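Local coordinates for protein FAD-binding oxidoreductase (Gulosibacter chungangensis, PDB 7PBG) that oxidises 4-ethylphenol, probably by dehydrogenating its alkyl chain to give 4-vinylphenol, using a covalently attached FAD cofactor, at residues S157-T162 with G226-M231; T162-V167 with F220-F225; I247-E252 with W318-T323. All coordinates share one frame; numbering follows the deposited sequence.

Interaction 1: residues S157-T162 with G226-M231; sequences SVMGNT and GICTRM. With FAD (flavin-adenine dinucleotide), chain C.
Met159 extends from helix 158-163 to strand 226-237 within the PCMH-type FAD-binding fold, and its sulfur rests against Cys228, SD to SG 3.5 Å. This is the dense part of the contact. The Met159 chain runs straight from the backbone (chi1 -180°) and bends only at chi3 (-69°), which swings the methyl against the strand backbone, with CE 3.6 Å from Arg230 N and also touching Met231 CB. Met231, likewise bent at its end, brings its sulfur to the methyl of Thr162, SD to CG2 3.8 Å, while its own methyl meets Met159 CG. The two segments share no hydrogen bond: sulfurs and methyls bridge axes 9.3 Å apart that cross at 107°.

Beyond the strand backbone the contact thins out. Thr229 and Arg230 both point away from the helix. Thr229 OG1 bonds to Glu183 on strand 179-186, and Arg230 is partly exposed to solvent.

The helix start serves the cofactor. Ser157 caps it, OG accepting from Gly160 N, and its own N donates to FAD O2P at 2.8 Å; the N-terminal end of the helix probably helps to stabilise the negative pyrophosphate. Gly160 carries no side chain where its backbone passes FAD O3P (C to O3P 3.6 Å). Asn161, its OD1 engaged by His175, directs ND2 to both O4' and O2 of FAD. On the strand, Cys228 reads the adenine edge through its backbone: Cys228 N donates to FAD N1A at 3.0 Å, and FAD N6A returns a bond to Cys228 O at 2.8 Å.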
loop_
_atom_site.group_PDB
_atom_site.type_symbol
_atom_site.label_atom_id
_atom_site.label_comp_id
_atom_site.label_asym_id
_atom_site.label_seq_id
_atom_site.Cartn_x
_atom_site.Cartn_y
_atom_site.Cartn_z
ATOM N N SER A 157 15.426 13.795 0.420
ATOM C CA SER A 157 14.152 14.292 1.004
ATOM C C SER A 157 13.250 13.144 1.465
ATOM O O SER A 157 12.961 12.186 0.666
ATOM C CB SER A 157 13.412 15.178 0.009
ATOM O OG SER A 157 12.077 15.359 0.421
ATOM N N VAL A 158 12.792 13.158 2.712
ATOM C CA VAL A 158 11.874 12.082 3.191
ATOM C C VAL A 158 10.705 11.994 2.229
ATOM O O VAL A 158 10.367 10.868 1.737
ATOM C CB VAL A 158 11.462 12.342 4.645
ATOM C CG1 VAL A 158 10.503 11.275 5.178
ATOM C CG2 VAL A 158 12.671 12.504 5.525
ATOM N N MET A 159 10.169 13.147 1.857
ATOM C CA MET A 159 8.991 13.230 0.962
ATOM C C MET A 159 9.381 12.882 -0.468
ATOM O O MET A 159 8.678 12.059 -1.167
ATOM C CB MET A 159 8.405 14.635 1.019
ATOM C CG MET A 159 7.223 14.766 0.145
ATOM S SD MET A 159 6.599 16.450 0.050
ATOM C CE MET A 159 5.972 16.616 1.724
ATOM N N GLY A 160 10.433 13.527 -0.960
ATOM C CA GLY A 160 10.817 13.377 -2.374
ATOM C C GLY A 160 11.178 11.942 -2.706
ATOM O O GLY A 160 10.759 11.395 -3.731
ATOM N N ASN A 161 11.917 11.272 -1.817
ATOM C CA ASN A 161 12.302 9.873 -2.057
ATOM C C ASN A 161 11.015 9.042 -2.142
ATOM O O ASN A 161 10.899 8.174 -3.018
ATOM C CB ASN A 161 13.236 9.425 -0.938
ATOM C CG ASN A 161 13.656 7.994 -1.115
ATOM O OD1 ASN A 161 12.906 7.065 -0.747
ATOM N ND2 ASN A 161 14.840 7.817 -1.669
ATOM N N THR A 162 10.082 9.269 -1.217
ATOM C CA THR A 162 8.803 8.543 -1.161
ATOM C C THR A 162 8.100 8.684 -2.499
ATOM O O THR A 162 7.524 7.658 -2.947
ATOM C CB THR A 162 7.969 8.968 0.052
ATOM O OG1 THR A 162 8.705 8.675 1.238
ATOM C CG2 THR A 162 6.669 8.226 0.139
ATOM N N GLY A 226 0.103 16.085 -9.214
ATOM C CA GLY A 226 -0.064 17.053 -8.132
ATOM C C GLY A 226 1.257 17.435 -7.548
ATOM O O GLY A 226 2.265 16.803 -7.870
ATOM N N ILE A 227 1.217 18.382 -6.621
ATOM C CA ILE A 227 2.407 18.877 -5.878
ATOM C C ILE A 227 2.184 18.668 -4.375
ATOM O O ILE A 227 1.295 19.263 -3.788
ATOM C CB ILE A 227 2.723 20.317 -6.274
ATOM C CG1 ILE A 227 2.862 20.456 -7.787
ATOM C CG2 ILE A 227 3.932 20.816 -5.493
ATOM C CD1 ILE A 227 3.012 21.901 -8.244
ATOM N N CYS A 228 2.983 17.805 -3.753
ATOM C CA CYS A 228 2.840 17.480 -2.335
ATOM C C CYS A 228 3.503 18.584 -1.461
ATOM O O CYS A 228 4.623 19.023 -1.770
ATOM C CB CYS A 228 3.509 16.173 -2.039
ATOM S SG CYS A 228 3.211 15.646 -0.336
ATOM N N THR A 229 2.759 19.080 -0.480
ATOM C CA THR A 229 3.239 20.156 0.429
ATOM C C THR A 229 3.395 19.620 1.849
ATOM O O THR A 229 3.936 20.337 2.711
ATOM C CB THR A 229 2.279 21.336 0.323
ATOM O OG1 THR A 229 0.975 20.874 0.691
ATOM C CG2 THR A 229 2.267 21.899 -1.081
ATOM N N ARG A 230 2.938 18.421 2.119
ATOM C CA ARG A 230 2.996 17.850 3.501
ATOM C C ARG A 230 2.811 16.358 3.385
ATOM O O ARG A 230 1.955 15.905 2.552
ATOM C CB ARG A 230 1.924 18.501 4.389
ATOM C CG ARG A 230 2.105 18.132 5.860
ATOM C CD ARG A 230 0.892 18.382 6.725
ATOM N NE ARG A 230 0.584 19.796 6.745
ATOM C CZ ARG A 230 0.019 20.449 7.731
ATOM N NH1 ARG A 230 -0.336 19.820 8.842
ATOM N NH2 ARG A 230 -0.150 21.751 7.598
ATOM N N MET A 231 3.529 15.569 4.194
ATOM C CA MET A 231 3.429 14.108 4.130
ATOM C C MET A 231 3.676 13.519 5.515
ATOM O O MET A 231 4.623 13.983 6.201
ATOM C CB MET A 231 4.445 13.510 3.165
ATOM C CG MET A 231 4.289 12.006 2.982
ATOM S SD MET A 231 5.590 11.340 1.946
ATOM C CE MET A 231 4.780 11.597 0.371
HETATM P PA FAD C . 13.388 14.825 -5.196
HETATM O O1A FAD C . 14.408 15.029 -6.268
HETATM O O2A FAD C . 12.946 16.018 -4.385
HETATM O O5B FAD C . 12.112 14.197 -5.857
HETATM C C5B FAD C . 12.198 13.136 -6.798
HETATM C C4B FAD C . 10.999 13.233 -7.709
HETATM O O4B FAD C . 9.767 13.019 -6.960
HETATM C C3B FAD C . 10.781 14.591 -8.396
HETATM O O3B FAD C . 11.590 14.718 -9.563
HETATM C C2B FAD C . 9.262 14.604 -8.627
HETATM O O2B FAD C . 8.959 13.853 -9.787
HETATM C C1B FAD C . 8.757 13.932 -7.354
HETATM N N9A FAD C . 8.505 14.830 -6.258
HETATM C C8A FAD C . 9.338 15.069 -5.212
HETATM N N7A FAD C . 8.831 15.913 -4.362
HETATM C C5A FAD C . 7.629 16.297 -4.907
HETATM C C6A FAD C . 6.613 17.137 -4.440
HETATM N N6A FAD C . 6.711 17.846 -3.308
HETATM N N1A FAD C . 5.527 17.284 -5.232
HETATM C C2A FAD C . 5.448 16.560 -6.377
HETATM N N3A FAD C . 6.329 15.713 -6.894
HETATM C C4A FAD C . 7.414 15.629 -6.096
HETATM N N1 FAD C . 17.451 6.013 -3.916
HETATM C C2 FAD C . 16.790 5.240 -3.072
HETATM O O2 FAD C . 15.534 5.274 -3.012
HETATM N N3 FAD C . 17.433 4.456 -2.186
HETATM C C4 FAD C . 18.793 4.335 -2.159
HETATM O O4 FAD C . 19.335 3.650 -1.271
HETATM C C4X FAD C . 19.526 5.089 -3.056
HETATM N N5 FAD C . 20.826 4.960 -3.041
HETATM C C5X FAD C . 21.528 5.731 -3.935
HETATM C C6 FAD C . 22.927 5.630 -3.922
HETATM C C7 FAD C . 23.720 6.407 -4.744
HETATM C C7M FAD C . 25.227 6.272 -4.678
HETATM C C8 FAD C . 23.092 7.330 -5.607
HETATM C C8M FAD C . 23.909 8.194 -6.518
HETATM C C9 FAD C . 21.715 7.413 -5.654
HETATM C C9A FAD C . 20.895 6.636 -4.815
HETATM N N10 FAD C . 19.507 6.739 -4.795
HETATM C C10 FAD C . 18.774 5.973 -3.900
HETATM C "C1'" FAD C . 18.778 7.728 -5.630
HETATM C "C2'" FAD C . 18.584 9.087 -4.939
HETATM O "O2'" FAD C . 19.811 9.512 -4.253
HETATM C "C3'" FAD C . 17.479 9.126 -3.863
HETATM O "O3'" FAD C . 16.338 8.436 -4.313
HETATM C "C4'" FAD C . 17.051 10.526 -3.403
HETATM O "O4'" FAD C . 16.476 10.456 -2.088
HETATM C "C5'" FAD C . 16.071 11.140 -4.365
HETATM O "O5'" FAD C . 16.187 12.569 -4.405
HETATM P P FAD C . 15.301 13.503 -3.462
HETATM O O1P FAD C . 15.972 14.841 -3.369
HETATM O O2P FAD C . 15.072 12.735 -2.199
HETATM O O3P FAD C . 13.911 13.644 -4.241
#

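Interaction 2: residues T162-V167 with F220-F225. With FAD (flavin-adenine dinucleotide), chain C.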
loop_
_atom_site.group_PDB
_atom_site.type_symbol
_atom_site.label_atom_id
_atom_site.label_comp_id
_atom_site.label_asym_id
_atom_site.label_seq_id
_atom_site.Cartn_x
_atom_site.Cartn_y
_atom_site.Cartn_z
ATOM N N THR A 162 10.082 9.269 -1.217
ATOM C CA THR A 162 8.803 8.543 -1.161
ATOM C C THR A 162 8.100 8.684 -2.499
ATOM O O THR A 162 7.524 7.658 -2.947
ATOM C CB THR A 162 7.969 8.968 0.052
ATOM O OG1 THR A 162 8.705 8.675 1.238
ATOM C CG2 THR A 162 6.669 8.226 0.139
ATOM N N MET A 163 8.052 9.896 -3.045
ATOM C CA MET A 163 7.286 10.158 -4.299
ATOM C C MET A 163 7.896 9.388 -5.479
ATOM O O MET A 163 7.191 9.234 -6.510
ATOM C CB MET A 163 7.257 11.632 -4.680
ATOM C CG MET A 163 6.849 12.567 -3.600
ATOM S SD MET A 163 5.100 12.642 -3.397
ATOM C CE MET A 163 4.462 13.395 -4.903
ATOM N N GLU A 164 9.135 8.909 -5.374
ATOM C CA GLU A 164 9.788 8.064 -6.399
ATOM C C GLU A 164 9.661 6.570 -6.074
ATOM O O GLU A 164 10.297 5.777 -6.760
ATOM C CB GLU A 164 11.276 8.418 -6.513
ATOM C CG GLU A 164 11.480 9.635 -7.380
ATOM C CD GLU A 164 11.369 9.323 -8.872
ATOM O OE1 GLU A 164 10.316 9.688 -9.472
ATOM O OE2 GLU A 164 12.349 8.741 -9.447
ATOM N N HIS A 165 8.904 6.179 -5.038
ATOM C CA HIS A 165 8.900 4.792 -4.538
ATOM C C HIS A 165 10.328 4.427 -4.188
ATOM O O HIS A 165 10.782 3.289 -4.455
ATOM C CB HIS A 165 8.275 3.769 -5.538
ATOM C CG HIS A 165 7.753 2.532 -4.851
ATOM N ND1 HIS A 165 8.565 1.446 -4.532
ATOM C CD2 HIS A 165 6.514 2.190 -4.434
ATOM C CE1 HIS A 165 7.832 0.500 -3.964
ATOM N NE2 HIS A 165 6.572 0.934 -3.913
ATOM N N GLY A 166 11.011 5.313 -3.475
ATOM C CA GLY A 166 12.358 5.043 -3.022
ATOM C C GLY A 166 12.384 4.129 -1.820
ATOM O O GLY A 166 11.331 3.816 -1.231
ATOM N N VAL A 167 13.587 3.711 -1.437
ATOM C CA VAL A 167 13.748 2.655 -0.404
ATOM C C VAL A 167 14.949 2.945 0.459
ATOM O O VAL A 167 15.921 3.599 0.020
ATOM C CB VAL A 167 13.886 1.245 -1.004
ATOM C CG1 VAL A 167 12.648 0.878 -1.801
ATOM C CG2 VAL A 167 15.145 1.115 -1.850
ATOM N N PHE A 220 0.129 9.528 -6.807
ATOM C CA PHE A 220 1.134 10.618 -6.774
ATOM C C PHE A 220 2.555 10.044 -6.794
ATOM O O PHE A 220 3.522 10.827 -6.581
ATOM C CB PHE A 220 0.874 11.523 -5.573
ATOM C CG PHE A 220 -0.476 12.168 -5.662
ATOM C CD1 PHE A 220 -0.766 13.090 -6.654
ATOM C CD2 PHE A 220 -1.507 11.711 -4.855
ATOM C CE1 PHE A 220 -2.043 13.611 -6.771
ATOM C CE2 PHE A 220 -2.763 12.285 -4.930
ATOM C CZ PHE A 220 -3.045 13.208 -5.913
ATOM N N GLU A 221 2.740 8.742 -7.004
ATOM C CA GLU A 221 4.105 8.188 -7.087
ATOM C C GLU A 221 4.567 8.123 -8.545
ATOM O O GLU A 221 3.834 7.591 -9.424
ATOM C CB GLU A 221 4.235 6.912 -6.254
ATOM C CG GLU A 221 3.787 5.676 -6.925
ATOM C CD GLU A 221 4.262 4.458 -6.144
ATOM O OE1 GLU A 221 4.432 4.580 -4.911
ATOM O OE2 GLU A 221 4.550 3.460 -6.787
ATOM N N GLN A 222 5.732 8.677 -8.801
ATOM C CA GLN A 222 6.359 8.691 -10.150
ATOM C C GLN A 222 5.364 9.209 -11.184
ATOM O O GLN A 222 5.212 8.624 -12.275
ATOM C CB GLN A 222 6.828 7.298 -10.539
ATOM C CG GLN A 222 7.988 6.785 -9.699
ATOM C CD GLN A 222 8.551 5.497 -10.256
ATOM O OE1 GLN A 222 8.084 5.009 -11.291
ATOM N NE2 GLN A 222 9.451 4.849 -9.521
ATOM N N SER A 223 4.707 10.290 -10.869
ATOM C CA SER A 223 3.636 10.791 -11.758
ATOM C C SER A 223 3.689 12.303 -11.766
ATOM O O SER A 223 4.550 12.914 -11.096
ATOM C CB SER A 223 2.285 10.268 -11.272
ATOM O OG SER A 223 2.029 10.855 -9.998
ATOM N N ASN A 224 2.792 12.882 -12.544
ATOM C CA ASN A 224 2.726 14.334 -12.745
ATOM C C ASN A 224 1.274 14.795 -12.515
ATOM O O ASN A 224 0.670 15.473 -13.383
ATOM C CB ASN A 224 3.312 14.623 -14.112
ATOM C CG ASN A 224 2.698 13.785 -15.210
ATOM O OD1 ASN A 224 1.797 12.963 -14.990
ATOM N ND2 ASN A 224 3.246 13.954 -16.416
ATOM N N PHE A 225 0.708 14.498 -11.346
ATOM C CA PHE A 225 -0.729 14.747 -11.081
ATOM C C PHE A 225 -0.929 15.793 -9.981
ATOM O O PHE A 225 -2.014 16.391 -9.875
ATOM C CB PHE A 225 -1.436 13.461 -10.679
ATOM C CG PHE A 225 -1.400 12.347 -11.687
ATOM C CD1 PHE A 225 -1.160 12.580 -13.036
ATOM C CD2 PHE A 225 -1.529 11.045 -11.250
ATOM C CE1 PHE A 225 -1.151 11.523 -13.931
ATOM C CE2 PHE A 225 -1.503 9.990 -12.141
ATOM C CZ PHE A 225 -1.320 10.244 -13.475
HETATM P PA FAD C . 13.388 14.825 -5.196
HETATM O O1A FAD C . 14.408 15.029 -6.268
HETATM O O2A FAD C . 12.946 16.018 -4.385
HETATM O O5B FAD C . 12.112 14.197 -5.857
HETATM C C5B FAD C . 12.198 13.136 -6.798
HETATM C C4B FAD C . 10.999 13.233 -7.709
HETATM O O4B FAD C . 9.767 13.019 -6.960
HETATM C C3B FAD C . 10.781 14.591 -8.396
HETATM O O3B FAD C . 11.590 14.718 -9.563
HETATM C C2B FAD C . 9.262 14.604 -8.627
HETATM O O2B FAD C . 8.959 13.853 -9.787
HETATM C C1B FAD C . 8.757 13.932 -7.354
HETATM N N9A FAD C . 8.505 14.830 -6.258
HETATM C C8A FAD C . 9.338 15.069 -5.212
HETATM N N7A FAD C . 8.831 15.913 -4.362
HETATM C C5A FAD C . 7.629 16.297 -4.907
HETATM C C6A FAD C . 6.613 17.137 -4.440
HETATM N N6A FAD C . 6.711 17.846 -3.308
HETATM N N1A FAD C . 5.527 17.284 -5.232
HETATM C C2A FAD C . 5.448 16.560 -6.377
HETATM N N3A FAD C . 6.329 15.713 -6.894
HETATM C C4A FAD C . 7.414 15.629 -6.096
HETATM N N1 FAD C . 17.451 6.013 -3.916
HETATM C C2 FAD C . 16.790 5.240 -3.072
HETATM O O2 FAD C . 15.534 5.274 -3.012
HETATM N N3 FAD C . 17.433 4.456 -2.186
HETATM C C4 FAD C . 18.793 4.335 -2.159
HETATM O O4 FAD C . 19.335 3.650 -1.271
HETATM C C4X FAD C . 19.526 5.089 -3.056
HETATM N N5 FAD C . 20.826 4.960 -3.041
HETATM C C5X FAD C . 21.528 5.731 -3.935
HETATM C C6 FAD C . 22.927 5.630 -3.922
HETATM C C7 FAD C . 23.720 6.407 -4.744
HETATM C C7M FAD C . 25.227 6.272 -4.678
HETATM C C8 FAD C . 23.092 7.330 -5.607
HETATM C C8M FAD C . 23.909 8.194 -6.518
HETATM C C9 FAD C . 21.715 7.413 -5.654
HETATM C C9A FAD C . 20.895 6.636 -4.815
HETATM N N10 FAD C . 19.507 6.739 -4.795
HETATM C C10 FAD C . 18.774 5.973 -3.900
HETATM C "C1'" FAD C . 18.778 7.728 -5.630
HETATM C "C2'" FAD C . 18.584 9.087 -4.939
HETATM O "O2'" FAD C . 19.811 9.512 -4.253
HETATM C "C3'" FAD C . 17.479 9.126 -3.863
HETATM O "O3'" FAD C . 16.338 8.436 -4.313
HETATM C "C4'" FAD C . 17.051 10.526 -3.403
HETATM O "O4'" FAD C . 16.476 10.456 -2.088
HETATM C "C5'" FAD C . 16.071 11.140 -4.365
HETATM O "O5'" FAD C . 16.187 12.569 -4.405
HETATM P P FAD C . 15.301 13.503 -3.462
HETATM O O1P FAD C . 15.972 14.841 -3.369
HETATM O O2P FAD C . 15.072 12.735 -2.199
HETATM O O3P FAD C . 13.911 13.644 -4.241
#
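Gln222 sets CG opposite its carbonyl carbon (chi1 -68°) and stretches out beyond it, which carries NE2 to Glu164 O at 3.0 Å, while Glu221, with CG wedged between backbone N and carbonyl carbon (chi1 84°), runs its carboxylate alongside His165. The receiving chain is a Schellman motif that ends helix 158-163, with His165 as its positive-phi residue. Glu164 O lies in the amide plane of Gln222, but NE2 approaches from above the carbonyl plane; NE2 also donates to Tyr476 O. Gln222 N also binds Met163 O at 2.8 Å. With an alanine here in place of Gln222, Glu164 O and Tyr476 O would probably lose this donor, and Gly213 N of the second subunit its acceptor OE1.

Glu221 OE1 sits in the plane of the His165 ring, 3.2 Å from CD2, with carboxylate and ring 80° apart; OE2 bonds Ser215 OG of the second subunit. Met163, folded twice, puts CE against Phe220 O at 3.2 Å and beside the FAD adenine. Past the motif, the chain pairs with the flavin: Val167 N donates to FAD O2 at 3.0 Å, and FAD N3 donates to Val167 O at 2.8 Å.

Interaction 3: residues I247-E252 with W318-T323; sequences IYFENE and WIVYGT
Trp318 faces Phe249 as a hydrogen-bonded pair in the large antiparallel sheet of what is, by the family fold, probably the cap domain, its O accepting from Phe249 N at 2.9 Å. Its indole, with CG opposite the carbonyl carbon (chi1 -66°), reaches past the strand end to the following loop, where NE1 donates to Glu252 O at 2.9 Å. That oxygen lies near the indole plane, although NE1 stands above the carbonyl plane; Tyr413 packs edge-to-face with the same indole.

Ile319 opposes Tyr248 as a non-hydrogen-bonded pair on the other sheet face, its CG2 3.7 Å from Tyr248 CE1, while its CA-H points to Ile247 O. Val320 then pairs with Ile247 through two bonds, Val320 N to Ile247 O at 2.8 Å and Ile247 N to Val320 O at 2.7 Å. The two beta-branched side chains lie side by side, and Val320 CG2 also meets the Phe249 ring at CE2, 3.6 Å away. Helix 255-266 covers this face, Ile258 touching Phe249, Trp318 and Val320.

Tyr321 comes back to the side of the sheet that carries Ile319 and Tyr248. Its hydroxyl, also bonded to Asp284, accepts from a water 2.9 Å from Tyr321 OH, and the same water lies 2.7 Å from Tyr248 OH.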
loop_
_atom_site.group_PDB
_atom_site.type_symbol
_atom_site.label_atom_id
_atom_site.label_comp_id
_atom_site.label_asym_id
_atom_site.label_seq_id
_atom_site.Cartn_x
_atom_site.Cartn_y
_atom_site.Cartn_z
ATOM N N ILE A 247 28.624 -10.624 5.468
ATOM C CA ILE A 247 28.942 -12.012 5.051
ATOM C C ILE A 247 29.703 -11.937 3.741
ATOM O O ILE A 247 29.178 -11.355 2.802
ATOM C CB ILE A 247 27.698 -12.908 4.923
ATOM C CG1 ILE A 247 26.627 -12.563 5.973
ATOM C CG2 ILE A 247 28.158 -14.340 5.022
ATOM C CD1 ILE A 247 25.433 -13.432 5.916
ATOM N N TYR A 248 30.924 -12.426 3.753
ATOM C CA TYR A 248 31.837 -12.297 2.597
ATOM C C TYR A 248 31.889 -13.618 1.850
ATOM O O TYR A 248 32.157 -14.668 2.466
ATOM C CB TYR A 248 33.226 -11.905 3.067
ATOM C CG TYR A 248 33.202 -10.707 3.974
ATOM C CD1 TYR A 248 32.938 -9.445 3.481
ATOM C CD2 TYR A 248 33.467 -10.838 5.315
ATOM C CE1 TYR A 248 32.930 -8.333 4.300
ATOM C CE2 TYR A 248 33.475 -9.739 6.153
ATOM C CZ TYR A 248 33.220 -8.483 5.637
ATOM O OH TYR A 248 33.246 -7.417 6.479
ATOM N N PHE A 249 31.759 -13.554 0.534
ATOM C CA PHE A 249 31.807 -14.766 -0.315
ATOM C C PHE A 249 33.000 -14.614 -1.249
ATOM O O PHE A 249 33.201 -13.536 -1.851
ATOM C CB PHE A 249 30.469 -14.917 -1.026
ATOM C CG PHE A 249 29.336 -15.071 -0.051
ATOM C CD1 PHE A 249 29.022 -16.303 0.467
ATOM C CD2 PHE A 249 28.683 -13.949 0.452
ATOM C CE1 PHE A 249 28.028 -16.437 1.407
ATOM C CE2 PHE A 249 27.648 -14.082 1.363
ATOM C CZ PHE A 249 27.334 -15.322 1.857
ATOM N N GLU A 250 33.781 -15.685 -1.360
ATOM C CA GLU A 250 35.117 -15.646 -1.991
ATOM C C GLU A 250 34.998 -15.692 -3.525
ATOM O O GLU A 250 36.036 -15.547 -4.186
ATOM C CB GLU A 250 35.964 -16.782 -1.405
ATOM C CG GLU A 250 35.601 -18.138 -1.932
ATOM C CD GLU A 250 36.521 -19.267 -1.481
ATOM O OE1 GLU A 250 37.362 -19.013 -0.627
ATOM O OE2 GLU A 250 36.320 -20.400 -1.956
ATOM N N ASN A 251 33.847 -16.099 -4.073
ATOM C CA ASN A 251 33.769 -16.383 -5.522
ATOM C C ASN A 251 32.718 -15.490 -6.176
ATOM O O ASN A 251 31.596 -15.404 -5.644
ATOM C CB ASN A 251 33.481 -17.871 -5.740
ATOM C CG ASN A 251 33.909 -18.364 -7.100
ATOM O OD1 ASN A 251 33.627 -17.766 -8.151
ATOM N ND2 ASN A 251 34.643 -19.471 -7.085
ATOM N N GLU A 252 33.006 -14.957 -7.353
ATOM C CA GLU A 252 31.968 -14.263 -8.141
ATOM C C GLU A 252 30.804 -15.212 -8.395
ATOM O O GLU A 252 29.675 -14.733 -8.599
ATOM C CB GLU A 252 32.470 -13.798 -9.498
ATOM C CG GLU A 252 33.194 -12.499 -9.415
ATOM C CD GLU A 252 33.404 -11.830 -10.755
ATOM O OE1 GLU A 252 32.649 -12.137 -11.691
ATOM O OE2 GLU A 252 34.321 -10.980 -10.829
ATOM N N TRP A 318 31.333 -10.957 -3.394
ATOM C CA TRP A 318 29.959 -10.615 -2.972
ATOM C C TRP A 318 30.011 -10.413 -1.465
ATOM O O TRP A 318 30.705 -11.201 -0.777
ATOM C CB TRP A 318 28.937 -11.692 -3.362
ATOM C CG TRP A 318 28.795 -11.792 -4.844
ATOM C CD1 TRP A 318 29.302 -12.755 -5.660
ATOM C CD2 TRP A 318 28.129 -10.841 -5.699
ATOM N NE1 TRP A 318 29.000 -12.457 -6.963
ATOM C CE2 TRP A 318 28.272 -11.309 -7.020
ATOM C CE3 TRP A 318 27.402 -9.673 -5.458
ATOM C CZ2 TRP A 318 27.711 -10.632 -8.112
ATOM C CZ3 TRP A 318 26.859 -8.990 -6.526
ATOM C CH2 TRP A 318 27.011 -9.481 -7.828
ATOM N N ILE A 319 29.319 -9.388 -1.005
ATOM C CA ILE A 319 29.138 -9.135 0.429
ATOM C C ILE A 319 27.638 -9.005 0.673
ATOM O O ILE A 319 26.949 -8.217 -0.018
ATOM C CB ILE A 319 29.897 -7.861 0.853
ATOM C CG1 ILE A 319 31.327 -7.795 0.314
ATOM C CG2 ILE A 319 29.822 -7.713 2.350
ATOM C CD1 ILE A 319 31.480 -7.096 -0.999
ATOM N N VAL A 320 27.160 -9.735 1.658
ATOM C CA VAL A 320 25.800 -9.577 2.232
ATOM C C VAL A 320 25.926 -8.699 3.467
ATOM O O VAL A 320 26.733 -9.009 4.308
ATOM C CB VAL A 320 25.136 -10.915 2.550
ATOM C CG1 VAL A 320 23.820 -10.744 3.288
ATOM C CG2 VAL A 320 24.979 -11.732 1.267
ATOM N N TYR A 321 25.123 -7.647 3.523
ATOM C CA TYR A 321 24.938 -6.860 4.748
ATOM C C TYR A 321 23.487 -6.973 5.203
ATOM O O TYR A 321 22.573 -6.794 4.389
ATOM C CB TYR A 321 25.277 -5.394 4.498
ATOM C CG TYR A 321 26.729 -5.147 4.194
ATOM C CD1 TYR A 321 27.678 -5.132 5.211
ATOM C CD2 TYR A 321 27.157 -4.910 2.901
ATOM C CE1 TYR A 321 29.009 -4.879 4.938
ATOM C CE2 TYR A 321 28.490 -4.723 2.614
ATOM C CZ TYR A 321 29.415 -4.665 3.635
ATOM O OH TYR A 321 30.713 -4.437 3.304
ATOM N N GLY A 322 23.296 -7.212 6.490
ATOM C CA GLY A 322 21.994 -7.251 7.147
ATOM C C GLY A 322 22.063 -6.781 8.595
ATOM O O GLY A 322 23.159 -6.531 9.125
ATOM N N THR A 323 20.896 -6.743 9.219
ATOM C CA THR A 323 20.717 -6.328 10.627
ATOM C C THR A 323 19.554 -7.093 11.252
ATOM O O THR A 323 18.549 -7.398 10.597
ATOM C CB THR A 323 20.549 -4.810 10.727
ATOM O OG1 THR A 323 21.634 -4.164 10.078
ATOM C CG2 THR A 323 20.417 -4.355 12.170
HETATM O O HOH W 1 32.664 -5.016 5.378
#

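In the fold
Interactions 1 and 2 adjoin, their centres 8 Å apart. They share Thr162 and helix 158-163, interaction 1 using its start and interaction 2 its end, and the 220-225 loop leads directly into strand 226-237. Along the chain, interaction 2 falls within the span of interaction 1, and together they line the FAD from adenine to flavin, with interaction 2 also reaching the second subunit. Interaction 3 follows later in sequence, on the opposite side of the chain's centre from interaction 1 and about 34 Å from it between centres. It belongs to a separate eight-stranded sheet, entered when strand 241-249 follows strand 226-237, so that succession links the FAD-binding domain to the probable cap domain.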